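Local coordinates for 3-oxoacyl-(acyl-carrier protein) synthase II (Thermus thermophilus, PDB 1J3N) that probably elongates fatty acids as a homodimeric condensing enzyme, adding two carbons from malonyl-acyl-carrier protein to a growing acyl chain with loss of carbon dioxide, at residues Ile15-Glu20 against Val52-Gly57. Residues are numbered along the deposited sequence; the frame is centred on the assembly and turned at random.
Sequences IGVGQE and VDVDPG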
ATOM      1  N   ILE A  15      -1.204  10.483  23.931  1.00 24.80           N
ATOM      2  CA  ILE A  15      -1.325  11.595  24.876  1.00 23.59           C
ATOM      3  C   ILE A  15      -2.657  12.312  24.749  1.00 24.67           C
ATOM      4  O   ILE A  15      -2.833  13.403  25.284  1.00 24.73           O
ATOM      5  CB  ILE A  15      -0.198  12.631  24.699  1.00 21.52           C
ATOM      6  CG1 ILE A  15      -0.315  13.320  23.338  1.00 22.37           C
ATOM      7  CG2 ILE A  15       1.153  11.951  24.834  1.00 18.79           C
ATOM      8  CD1 ILE A  15       0.827  14.315  23.072  1.00 22.11           C
ATOM      9  N   GLY A  16      -3.596  11.700  24.033  1.00 25.58           N
ATOM     10  CA  GLY A  16      -4.899  12.314  23.889  1.00 25.88           C
ATOM     11  C   GLY A  16      -5.799  11.713  22.832  1.00 25.04           C
ATOM     12  O   GLY A  16      -5.355  11.422  21.720  1.00 27.26           O
ATOM     13  N   VAL A  17      -7.067  11.512  23.186  1.00 25.20           N
ATOM     14  CA  VAL A  17      -8.053  10.983  22.250  1.00 24.30           C
ATOM     15  C   VAL A  17      -8.780  12.212  21.710  1.00 25.65           C
ATOM     16  O   VAL A  17      -9.417  12.958  22.463  1.00 24.38           O
ATOM     17  CB  VAL A  17      -9.086  10.053  22.946  1.00 25.32           C
ATOM     18  CG1 VAL A  17     -10.168   9.636  21.953  1.00 22.68           C
ATOM     19  CG2 VAL A  17      -8.397   8.822  23.505  1.00 24.86           C
ATOM     20  N   GLY A  18      -8.668  12.433  20.405  1.00 24.42           N
ATOM     21  CA  GLY A  18      -9.308  13.581  19.806  1.00 23.62           C
ATOM     22  C   GLY A  18      -8.270  14.636  19.470  1.00 26.42           C
ATOM     23  O   GLY A  18      -7.281  14.818  20.188  1.00 24.42           O
ATOM     24  N   GLN A  19      -8.515  15.334  18.371  1.00 26.00           N
ATOM     25  CA  GLN A  19      -7.638  16.385  17.870  1.00 28.98           C
ATOM     26  C   GLN A  19      -7.332  17.487  18.899  1.00 28.83           C
ATOM     27  O   GLN A  19      -6.173  17.878  19.076  1.00 28.47           O
ATOM     28  CB  GLN A  19      -8.282  16.951  16.597  1.00 30.96           C
ATOM     29  CG  GLN A  19      -7.699  18.219  16.032  1.00 36.55           C
ATOM     30  CD  GLN A  19      -8.222  19.448  16.727  1.00 34.82           C
ATOM     31  OE1 GLN A  19      -7.553  20.009  17.585  1.00 38.79           O
ATOM     32  NE2 GLN A  19      -9.431  19.866  16.370  1.00 33.47           N
ATOM     33  N   GLU A  20      -8.352  17.980  19.597  1.00 28.92           N
ATOM     34  CA  GLU A  20      -8.120  19.035  20.582  1.00 30.15           C
ATOM     35  C   GLU A  20      -7.286  18.543  21.768  1.00 27.74           C
ATOM     36  O   GLU A  20      -6.344  19.216  22.187  1.00 28.13           O
ATOM     37  CB  GLU A  20      -9.453  19.619  21.068  1.00 33.31           C
ATOM     38  CG  GLU A  20      -9.318  20.808  22.026  1.00 39.66           C
ATOM     39  CD  GLU A  20      -8.422  21.926  21.490  1.00 44.03           C
ATOM     40  OE1 GLU A  20      -8.619  22.359  20.335  1.00 47.77           O
ATOM     41  OE2 GLU A  20      -7.523  22.383  22.232  1.00 45.31           O
ATOM     42  N   VAL A  52      -2.203   3.776  23.877  1.00 24.35           N
ATOM     43  CA  VAL A  52      -3.408   4.568  23.741  1.00 22.75           C
ATOM     44  C   VAL A  52      -4.444   4.015  24.712  1.00 22.33           C
ATOM     45  O   VAL A  52      -4.521   2.809  24.925  1.00 20.82           O
ATOM     46  CB  VAL A  52      -3.987   4.473  22.304  1.00 22.65           C
ATOM     47  CG1 VAL A  52      -5.428   4.935  22.298  1.00 23.21           C
ATOM     48  CG2 VAL A  52      -3.156   5.323  21.337  1.00 20.78           C
ATOM     49  N   ASP A  53      -5.230   4.909  25.299  1.00 25.55           N
ATOM     50  CA  ASP A  53      -6.289   4.521  26.221  1.00 28.05           C
ATOM     51  C   ASP A  53      -7.600   4.986  25.613  1.00 28.23           C
ATOM     52  O   ASP A  53      -7.901   6.175  25.616  1.00 30.07           O
ATOM     53  CB  ASP A  53      -6.098   5.182  27.593  1.00 30.50           C
ATOM     54  CG  ASP A  53      -4.935   4.595  28.367  1.00 32.31           C
ATOM     55  OD1 ASP A  53      -4.801   3.354  28.380  1.00 32.87           O
ATOM     56  OD2 ASP A  53      -4.168   5.375  28.971  1.00 31.58           O
ATOM     57  N   VAL A  54      -8.375   4.052  25.077  1.00 29.01           N
ATOM     58  CA  VAL A  54      -9.645   4.401  24.465  1.00 28.93           C
ATOM     59  C   VAL A  54     -10.619   3.235  24.565  1.00 30.93           C
ATOM     60  O   VAL A  54     -10.217   2.067  24.515  1.00 31.20           O
ATOM     61  CB  VAL A  54      -9.463   4.779  22.971  1.00 27.46           C
ATOM     62  CG1 VAL A  54      -9.100   3.550  22.157  1.00 25.49           C
ATOM     63  CG2 VAL A  54     -10.733   5.417  22.433  1.00 26.33           C
ATOM     64  N   ASP A  55     -11.898   3.561  24.713  1.00 31.50           N
ATOM     65  CA  ASP A  55     -12.949   2.551  24.803  1.00 33.14           C
ATOM     66  C   ASP A  55     -13.588   2.396  23.426  1.00 31.99           C
ATOM     67  O   ASP A  55     -14.470   3.165  23.048  1.00 32.93           O
ATOM     68  CB  ASP A  55     -13.996   2.983  25.832  1.00 33.71           C
ATOM     69  CG  ASP A  55     -15.127   1.983  25.980  1.00 35.44           C
ATOM     70  OD1 ASP A  55     -14.971   0.822  25.538  1.00 35.24           O
ATOM     71  OD2 ASP A  55     -16.172   2.362  26.555  1.00 36.89           O
ATOM     72  N   PRO A  56     -13.140   1.396  22.651  1.00 32.52           N
ATOM     73  CA  PRO A  56     -13.686   1.165  21.310  1.00 32.30           C
ATOM     74  C   PRO A  56     -15.202   1.015  21.360  1.00 32.36           C
ATOM     75  O   PRO A  56     -15.911   1.490  20.477  1.00 32.31           O
ATOM     76  CB  PRO A  56     -12.992  -0.124  20.874  1.00 31.62           C
ATOM     77  CG  PRO A  56     -11.694  -0.078  21.620  1.00 33.71           C
ATOM     78  CD  PRO A  56     -12.132   0.377  22.983  1.00 31.87           C
ATOM     79  N   GLY A  57     -15.682   0.342  22.404  1.00 33.85           N
ATOM     80  CA  GLY A  57     -17.109   0.135  22.576  1.00 34.83           C
ATOM     81  C   GLY A  57     -17.861   1.451  22.640  1.00 35.35           C
ATOM     82  O   GLY A  57     -19.079   1.493  22.454  1.00 35.27           O
TER
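Val17 meets Asp53 and Val54 with its two methyls, an example of how a short strand can rest against a loop without any hydrogen bond between them. Its CG2 lies 3.4 Å from Asp53 O, a van der Waals approach of a methyl to a backbone carbonyl. The same methyl stands 4.2 Å from Val54 CB and is almost as near the CG2 branch of Val54, at 4.3 Å. Val17 CG1 also comes to 4.3 Å from Val54 CG2. Rotation about the first side-chain bond accounts for the place of Val17 CG2: CG1 is anti to the backbone N (chi1 175°), which leaves CG2 beside that nitrogen and facing the loop. Val17 and Val54 both direct their beta carbons toward the opposite segment, and their CA atoms are 7.1 Å apart. The interface is small, burying 99 Å² in all, and lies at the surface.

Outward from these methyls, Leu12 and Tyr59 each touch both valines, widening the apolar patch, while the carboxylate of Asp53 turns to a salt bridge with Arg34. Val52, buried, packs on Leu12 and Pro14. Beyond Val17 the chain turns at once, Gly18 occupying the N-cap position of helix 19-28. The contact thus joins strand 16-17, paired antiparallel with strand 4-13 of the large mixed sheet, to the loop that runs from strand 48-50 to helix 62-65.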